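Local coordinates for protein ABC-type amino acid transport system, periplasmic component (Caldanaerobacter subterraneus subsp. tengcongensis MB4, PDB 4YMX) that binds arginine, as a member of the bacterial solute-binding protein 3 family, and probably delivers it to the membrane part of an amino acid ABC transporter, at residues Arg127-Val132 / Ile209-Glu214; Val132-Pro137 / Tyr204-Ile209; Asp143-Thr148 / Lys163-Lys168. One frame throughout, in Å; residues are numbered along the deposited sequence.

Contact 1. Residues Arg127-Val132 / Ile209-Glu214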
# COMPACT_ATOMS: atom_id res chain seq x y z
N ARG A 127 6.74 -5.41 -4.74
CA ARG A 127 8.13 -5.67 -4.40
C ARG A 127 8.63 -4.61 -3.41
O ARG A 127 8.40 -3.42 -3.61
CB ARG A 127 8.99 -5.62 -5.67
CG ARG A 127 10.48 -5.84 -5.44
CD ARG A 127 11.30 -5.37 -6.64
NE ARG A 127 10.90 -6.02 -7.88
CZ ARG A 127 11.35 -7.21 -8.29
NH1 ARG A 127 12.23 -7.87 -7.55
NH2 ARG A 127 10.93 -7.72 -9.44
N GLN A 128 9.31 -5.05 -2.35
CA GLN A 128 9.95 -4.13 -1.41
C GLN A 128 11.26 -3.62 -1.99
O GLN A 128 12.03 -4.39 -2.57
CB GLN A 128 10.24 -4.83 -0.08
CG GLN A 128 9.01 -5.36 0.61
CD GLN A 128 8.03 -4.27 0.94
OE1 GLN A 128 8.39 -3.26 1.56
NE2 GLN A 128 6.78 -4.45 0.53
N VAL A 129 11.51 -2.33 -1.81
CA VAL A 129 12.78 -1.74 -2.18
C VAL A 129 13.27 -0.82 -1.07
O VAL A 129 12.57 -0.56 -0.09
CB VAL A 129 12.70 -0.94 -3.49
CG1 VAL A 129 12.14 -1.79 -4.63
CG2 VAL A 129 11.89 0.34 -3.31
N VAL A 130 14.49 -0.33 -1.23
CA VAL A 130 15.06 0.63 -0.31
C VAL A 130 15.21 1.97 -1.03
O VAL A 130 15.62 2.02 -2.19
CB VAL A 130 16.42 0.13 0.21
CG1 VAL A 130 17.11 1.22 1.04
CG2 VAL A 130 16.23 -1.14 1.04
N VAL A 131 14.84 3.06 -0.36
CA VAL A 131 15.05 4.40 -0.90
C VAL A 131 16.11 5.11 -0.06
O VAL A 131 16.07 5.07 1.17
CB VAL A 131 13.74 5.24 -0.87
CG1 VAL A 131 13.99 6.62 -1.48
CG2 VAL A 131 12.62 4.52 -1.62
N VAL A 132 17.06 5.75 -0.73
CA VAL A 132 18.12 6.53 -0.08
C VAL A 132 18.32 7.83 -0.85
O VAL A 132 17.81 7.97 -1.96
CB VAL A 132 19.46 5.74 -0.02
CG1 VAL A 132 19.31 4.47 0.80
CG2 VAL A 132 19.97 5.44 -1.43
N ILE A 209 16.16 4.65 -5.83
CA ILE A 209 15.73 3.34 -5.37
C ILE A 209 16.90 2.37 -5.48
O ILE A 209 17.57 2.32 -6.51
CB ILE A 209 14.57 2.85 -6.23
CG1 ILE A 209 13.37 3.79 -6.06
CG2 ILE A 209 14.19 1.42 -5.86
CD1 ILE A 209 12.22 3.52 -7.02
N LEU A 210 17.13 1.61 -4.42
CA LEU A 210 18.06 0.49 -4.45
C LEU A 210 17.25 -0.81 -4.45
O LEU A 210 16.47 -1.08 -3.52
CB LEU A 210 19.03 0.53 -3.28
CG LEU A 210 19.88 1.80 -3.22
CD1 LEU A 210 20.80 1.79 -2.01
CD2 LEU A 210 20.68 1.98 -4.51
N TYR A 211 17.43 -1.59 -5.51
CA TYR A 211 16.78 -2.90 -5.63
C TYR A 211 17.64 -3.96 -4.97
O TYR A 211 18.55 -4.52 -5.58
CB TYR A 211 16.53 -3.23 -7.11
CG TYR A 211 15.51 -2.30 -7.72
CD1 TYR A 211 14.16 -2.58 -7.64
CD2 TYR A 211 15.90 -1.12 -8.33
CE1 TYR A 211 13.21 -1.72 -8.16
CE2 TYR A 211 14.95 -0.24 -8.86
CZ TYR A 211 13.61 -0.55 -8.77
OH TYR A 211 12.68 0.31 -9.29
N MET A 212 17.37 -4.24 -3.70
CA MET A 212 18.14 -5.23 -2.95
C MET A 212 17.35 -6.52 -2.85
O MET A 212 16.23 -6.50 -2.35
CB MET A 212 18.44 -4.71 -1.55
CG MET A 212 19.10 -3.35 -1.53
SD MET A 212 19.50 -2.90 0.15
CE MET A 212 20.34 -1.34 -0.09
N ASP A 213 17.93 -7.62 -3.30
CA ASP A 213 17.26 -8.91 -3.25
C ASP A 213 16.72 -9.21 -1.86
O ASP A 213 15.56 -9.58 -1.67
CB ASP A 213 18.22 -10.04 -3.65
CG ASP A 213 18.45 -10.12 -5.15
OD1 ASP A 213 17.82 -9.36 -5.92
OD2 ASP A 213 19.26 -10.98 -5.57
N GLU A 214 17.56 -9.00 -0.85
CA GLU A 214 17.26 -9.51 0.47
C GLU A 214 16.17 -8.75 1.22
O GLU A 214 15.56 -9.30 2.14
CB GLU A 214 18.53 -9.60 1.30
CG GLU A 214 19.49 -10.69 0.80
CD GLU A 214 20.80 -10.68 1.54
OE1 GLU A 214 21.71 -9.98 1.06
OE2 GLU A 214 20.92 -11.36 2.59
O HOH W 1 14.35 -4.82 -3.83
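Ile209 meets Val129 methyl to methyl, with CG2 of the isoleucine 3.6 Å from CG2 of the valine. The isoleucine's CG2, anti to the backbone N, also stands over one face of the Tyr211 ring, offset toward its rim. Branching at CB suits a strand, favouring the extended backbone, and here leaves CG2 to meet Val129.

Leu210 carries the antiparallel hydrogen-bonded pair with Val130. Its N reaches Val130 O at 2.7 Å with an N-H...O angle of 170°, and Val130 N answers to Leu210 O at 3.1 Å, in the carbonyl plane. The leucine side chain leaves on the other face of the sheet, where CD1 rests 3.8 Å from Val132 CG2.

Tyr211 lies just past the strand end. Val129 CG1 lies 3.7 Å from its CE1, approaching obliquely, while the hydroxyl bonds to Asp194 at the start of helix 194-201, a polar end fitting this exposed position.

Met212 lays its flexible, extended chain across Val130, SD standing 3.8 Å from CG2. Here the backbones have separated: one water donates to Gln128 O (2.7 Å) and to Met212 O, spanning the gap.

Direct amide bonds are thus confined to the Val130-Leu210 pair in this contact; beyond it a water stands in for an amide and apolar branches do the joining, so the backbones can separate while Gln128 O and Met212 O each still receive a hydrogen bond.

Contact 2. Residues Val132-Pro137 / Tyr204-Ile209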
# COMPACT_ATOMS: atom_id res chain seq x y z
N VAL A 132 17.06 5.75 -0.73
CA VAL A 132 18.12 6.53 -0.08
C VAL A 132 18.32 7.83 -0.85
O VAL A 132 17.81 7.97 -1.96
CB VAL A 132 19.46 5.74 -0.02
CG1 VAL A 132 19.31 4.47 0.80
CG2 VAL A 132 19.97 5.44 -1.43
N LYS A 133 19.08 8.76 -0.27
CA LYS A 133 19.46 9.96 -1.02
C LYS A 133 20.49 9.59 -2.08
O LYS A 133 21.20 8.58 -1.96
CB LYS A 133 20.06 11.01 -0.09
CG LYS A 133 19.09 11.61 0.90
CD LYS A 133 18.12 12.54 0.21
CE LYS A 133 17.69 13.69 1.11
NZ LYS A 133 18.75 14.70 1.33
N ASN A 134 20.59 10.42 -3.12
CA ASN A 134 21.52 10.15 -4.21
C ASN A 134 22.98 10.01 -3.76
O ASN A 134 23.73 9.22 -4.34
CB ASN A 134 21.41 11.22 -5.30
CG ASN A 134 20.16 11.05 -6.15
OD1 ASN A 134 19.59 9.96 -6.21
ND2 ASN A 134 19.74 12.12 -6.82
N ASP A 135 23.35 10.75 -2.72
CA ASP A 135 24.73 10.71 -2.23
C ASP A 135 24.89 9.83 -1.00
O ASP A 135 25.84 9.99 -0.23
CB ASP A 135 25.26 12.12 -1.94
CG ASP A 135 24.55 12.79 -0.78
OD1 ASP A 135 23.46 12.32 -0.37
OD2 ASP A 135 25.07 13.81 -0.28
N SER A 136 23.98 8.88 -0.82
CA SER A 136 24.03 8.00 0.34
C SER A 136 25.25 7.10 0.30
O SER A 136 25.64 6.63 -0.77
CB SER A 136 22.78 7.13 0.35
OG SER A 136 22.85 6.14 1.37
N PRO A 137 25.82 6.80 1.47
CA PRO A 137 26.90 5.80 1.54
C PRO A 137 26.38 4.36 1.47
O PRO A 137 27.17 3.42 1.45
CB PRO A 137 27.52 6.07 2.90
CG PRO A 137 26.37 6.59 3.73
CD PRO A 137 25.54 7.42 2.78
N TYR A 204 10.55 13.90 -5.27
CA TYR A 204 11.80 13.86 -4.53
C TYR A 204 12.96 13.49 -5.45
O TYR A 204 13.44 12.34 -5.47
CB TYR A 204 11.69 12.89 -3.36
CG TYR A 204 10.87 13.39 -2.19
CD1 TYR A 204 11.45 14.23 -1.23
CD2 TYR A 204 9.55 12.99 -2.00
CE1 TYR A 204 10.73 14.66 -0.14
CE2 TYR A 204 8.82 13.43 -0.90
CZ TYR A 204 9.42 14.25 0.02
OH TYR A 204 8.73 14.70 1.12
N LYS A 205 13.43 14.48 -6.20
CA LYS A 205 14.41 14.28 -7.25
C LYS A 205 15.82 13.93 -6.75
O LYS A 205 16.65 13.48 -7.53
CB LYS A 205 14.44 15.50 -8.17
CG LYS A 205 13.14 15.68 -8.94
CD LYS A 205 13.06 17.04 -9.63
CE LYS A 205 11.85 17.11 -10.55
NZ LYS A 205 10.60 16.67 -9.88
N ASP A 206 16.07 14.13 -5.46
CA ASP A 206 17.38 13.81 -4.90
C ASP A 206 17.41 12.45 -4.21
O ASP A 206 18.31 12.15 -3.43
CB ASP A 206 17.84 14.93 -3.97
CG ASP A 206 18.21 16.18 -4.73
OD1 ASP A 206 18.91 16.06 -5.76
OD2 ASP A 206 17.78 17.28 -4.33
N MET A 207 16.41 11.61 -4.51
CA MET A 207 16.39 10.25 -3.98
C MET A 207 16.49 9.21 -5.10
O MET A 207 16.17 9.48 -6.26
CB MET A 207 15.10 10.02 -3.18
CG MET A 207 15.02 10.86 -1.92
SD MET A 207 13.43 10.62 -1.12
CE MET A 207 13.52 11.83 0.21
N LYS A 208 16.92 8.01 -4.72
CA LYS A 208 17.03 6.89 -5.65
C LYS A 208 16.56 5.60 -5.00
O LYS A 208 16.56 5.48 -3.77
CB LYS A 208 18.46 6.73 -6.18
CG LYS A 208 19.47 6.37 -5.11
CD LYS A 208 20.87 6.31 -5.67
CE LYS A 208 21.85 6.04 -4.54
NZ LYS A 208 23.24 5.97 -5.07
N ILE A 209 16.16 4.65 -5.83
CA ILE A 209 15.73 3.34 -5.37
C ILE A 209 16.90 2.37 -5.48
O ILE A 209 17.57 2.32 -6.51
CB ILE A 209 14.57 2.85 -6.23
CG1 ILE A 209 13.37 3.79 -6.06
CG2 ILE A 209 14.19 1.42 -5.86
CD1 ILE A 209 12.22 3.52 -7.02
O HOH W 2 23.34 8.29 -6.96
O HOH W 3 24.51 5.09 -2.65
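The antiparallel pairing of Val132 and Lys133 with Lys208 and Met207 forms the end of an edge-strand pair in a five-stranded mixed sheet, with 207-210 as the outermost strand. Each strand adjoins a type I beta turn, Lys133-Ser136 on one side and Tyr204-Met207 on the other.

Val132 and Lys208 make the hydrogen-bonded pair: Val132 N to Lys208 O is 3.1 Å, and Lys208 N to Val132 O is 2.9 Å with an angle of 168°. In the next, non-hydrogen-bonded pair the side chains diverge, and apolar Met207 turns to Leu182 of helix 175-183. Past it the pairing continues into the turns, where Asn134 N donates to Asp206 O at 2.9 Å from well off the carbonyl plane.

Lys208 suits this edge of the sheet because its long chain is apolar until its charged end. CG sits between backbone N and carbonyl carbon (chi1 65°), and from there the extended chain runs across the first turn, with CE 3.7 Å from Val132 CG2. NZ makes a weak bond to Asn134 O at 3.4 Å, and is held more firmly by two waters, at 3.0 and 2.9 Å from NZ, which donate to Asn134 O and Ser136 O respectively. With alanine in its place, the methylenes lying on Val132 CG2 would be gone, and the two waters would probably lose the ammonium that ties them to the turn.

Asn134, common in turns, lays its amide over the Asp206 peptide; OD1 faces Lys208 CB, and ND2 makes a weak bond to Lys205 O, 3.4 Å away.

Contact 3. Residues Asp143-Thr148 / Lys163-Lys168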
# COMPACT_ATOMS: atom_id res chain seq x y z
N ASP A 143 25.05 -2.89 4.00
CA ASP A 143 25.26 -1.52 4.47
C ASP A 143 24.12 -1.00 5.34
O ASP A 143 24.25 0.04 5.96
CB ASP A 143 25.44 -0.56 3.29
CG ASP A 143 26.59 -0.95 2.38
OD1 ASP A 143 27.47 -1.74 2.78
OD2 ASP A 143 26.60 -0.44 1.24
N LEU A 144 23.00 -1.72 5.38
CA LEU A 144 21.86 -1.31 6.19
C LEU A 144 22.04 -1.59 7.67
O LEU A 144 21.29 -1.06 8.50
CB LEU A 144 20.57 -1.98 5.71
CG LEU A 144 20.15 -1.64 4.28
CD1 LEU A 144 18.94 -2.47 3.90
CD2 LEU A 144 19.86 -0.14 4.13
N LYS A 145 23.03 -2.42 8.01
CA LYS A 145 23.29 -2.72 9.42
C LYS A 145 23.51 -1.46 10.24
O LYS A 145 24.21 -0.55 9.80
CB LYS A 145 24.50 -3.64 9.57
CG LYS A 145 24.31 -5.02 8.99
CD LYS A 145 25.54 -5.88 9.21
CE LYS A 145 25.33 -7.24 8.58
NZ LYS A 145 24.79 -7.08 7.20
N VAL A 146 22.91 -1.43 11.43
CA VAL A 146 23.06 -0.32 12.39
C VAL A 146 22.49 1.02 11.91
O VAL A 146 22.70 2.06 12.55
CB VAL A 146 24.56 -0.13 12.85
CG1 VAL A 146 24.61 0.52 14.23
CG2 VAL A 146 25.30 -1.47 12.90
N LYS A 147 21.77 1.01 10.79
CA LYS A 147 21.23 2.24 10.23
C LYS A 147 19.82 2.56 10.75
O LYS A 147 19.12 1.69 11.26
CB LYS A 147 21.20 2.17 8.70
CG LYS A 147 22.57 2.01 8.06
CD LYS A 147 23.35 3.32 8.09
CE LYS A 147 24.68 3.18 7.36
NZ LYS A 147 25.39 4.50 7.26
N THR A 148 19.44 3.83 10.62
CA THR A 148 18.10 4.27 10.99
C THR A 148 17.22 4.14 9.75
O THR A 148 17.48 4.77 8.72
CB THR A 148 18.11 5.71 11.51
OG1 THR A 148 18.94 5.77 12.68
CG2 THR A 148 16.70 6.19 11.88
N LYS A 163 14.35 -7.22 10.29
CA LYS A 163 15.32 -8.30 10.15
C LYS A 163 16.75 -7.81 9.94
O LYS A 163 17.70 -8.60 9.99
CB LYS A 163 14.89 -9.25 9.02
CG LYS A 163 13.61 -10.00 9.36
CD LYS A 163 13.23 -10.98 8.26
CE LYS A 163 12.64 -10.26 7.06
NZ LYS A 163 12.24 -11.21 5.99
N ILE A 164 16.91 -6.51 9.70
CA ILE A 164 18.23 -5.93 9.49
C ILE A 164 18.99 -5.92 10.82
O ILE A 164 18.47 -5.43 11.82
CB ILE A 164 18.12 -4.50 8.94
CG1 ILE A 164 17.48 -4.52 7.55
CG2 ILE A 164 19.48 -3.83 8.90
CD1 ILE A 164 16.92 -3.16 7.11
N PRO A 165 20.21 -6.48 10.83
CA PRO A 165 20.98 -6.53 12.08
C PRO A 165 21.19 -5.14 12.71
O PRO A 165 21.61 -4.20 12.02
CB PRO A 165 22.32 -7.13 11.65
CG PRO A 165 21.97 -7.96 10.44
CD PRO A 165 20.89 -7.18 9.73
N ASN A 166 20.88 -5.03 14.00
CA ASN A 166 21.07 -3.79 14.76
C ASN A 166 20.36 -2.58 14.17
O ASN A 166 20.78 -1.43 14.37
CB ASN A 166 22.57 -3.51 14.97
CG ASN A 166 23.25 -4.61 15.74
OD1 ASN A 166 24.16 -5.28 15.23
ND2 ASN A 166 22.81 -4.83 16.97
N VAL A 167 19.27 -2.84 13.45
CA VAL A 167 18.49 -1.76 12.85
C VAL A 167 17.94 -0.81 13.91
O VAL A 167 17.57 -1.22 15.02
CB VAL A 167 17.34 -2.32 11.97
CG1 VAL A 167 16.28 -2.99 12.83
CG2 VAL A 167 16.73 -1.21 11.12
N LYS A 168 17.93 0.47 13.58
CA LYS A 168 17.24 1.46 14.39
C LYS A 168 15.97 1.83 13.64
O LYS A 168 16.00 2.66 12.72
CB LYS A 168 18.11 2.68 14.64
CG LYS A 168 19.48 2.32 15.22
CD LYS A 168 20.35 3.55 15.47
CE LYS A 168 21.76 3.14 15.89
NZ LYS A 168 22.58 4.31 16.33
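Lys147 O accepts Lys168 N at 2.9 Å, a bond nearly straight at hydrogen (167°) though its donor stands 28° off the carbonyl plane. A second backbone bond, Val146 N to Pro165 O at 3.1 Å, joins two type II turns, Leu144-Lys147 and Ile164-Val167, that lie against each other. Pro165, its phi fixed by the ring, suits the second position of its turn. Asn166 tolerates the positive phi of the third, which Val146, in the same place of the other turn, takes up despite its branched side chain. The two side chains run side by side, and Val146 CA points its hydrogen at Asn166 O, 3.2 Å away.

Beneath the turns Ile164 turns its CG2 anti to the backbone N, which brings it to 3.8 Å from Leu144 CB; both residues are buried. At the outer side of the turns, the methylenes of Lys145 cross the Pro165 ring at a slant, Lys145 CE 3.9 Å from Pro165 CG, while the lysine's ammonium forms a salt bridge with Asp142. The extended Lys168 chain passes Thr148 OG1 and brings CE to 3.6 Å from Val146 O.

Thr148 and Lys168 open neighbouring parallel strands, 148-152 and 168-172, joined through helix 156-161: this is the beginning of a beta-alpha-beta crossover.

In the fold
After strand 117-124 of one five-stranded sheet the chain passes into strand 128-133 of the other; all three contacts belong to that second sheet or the turns at its ends. Residues 127-132 and then 132-137 leave partners to be met much later; the chain next reaches 143-148, which contact 3 closes first, only 15 residues on, at 163-168. Segment 204-209 then closes contact 2 and 209-214 closes contact 1, so the three loops sit one within another and none cross. Contacts 1 and 2 share Val132 and Ile209 and add strand 207-210 at one margin of the sheet; contact 3 fastens strand 168-172 at the other. Leu144 of contact 3 touches Met212 and Val130 of contact 1.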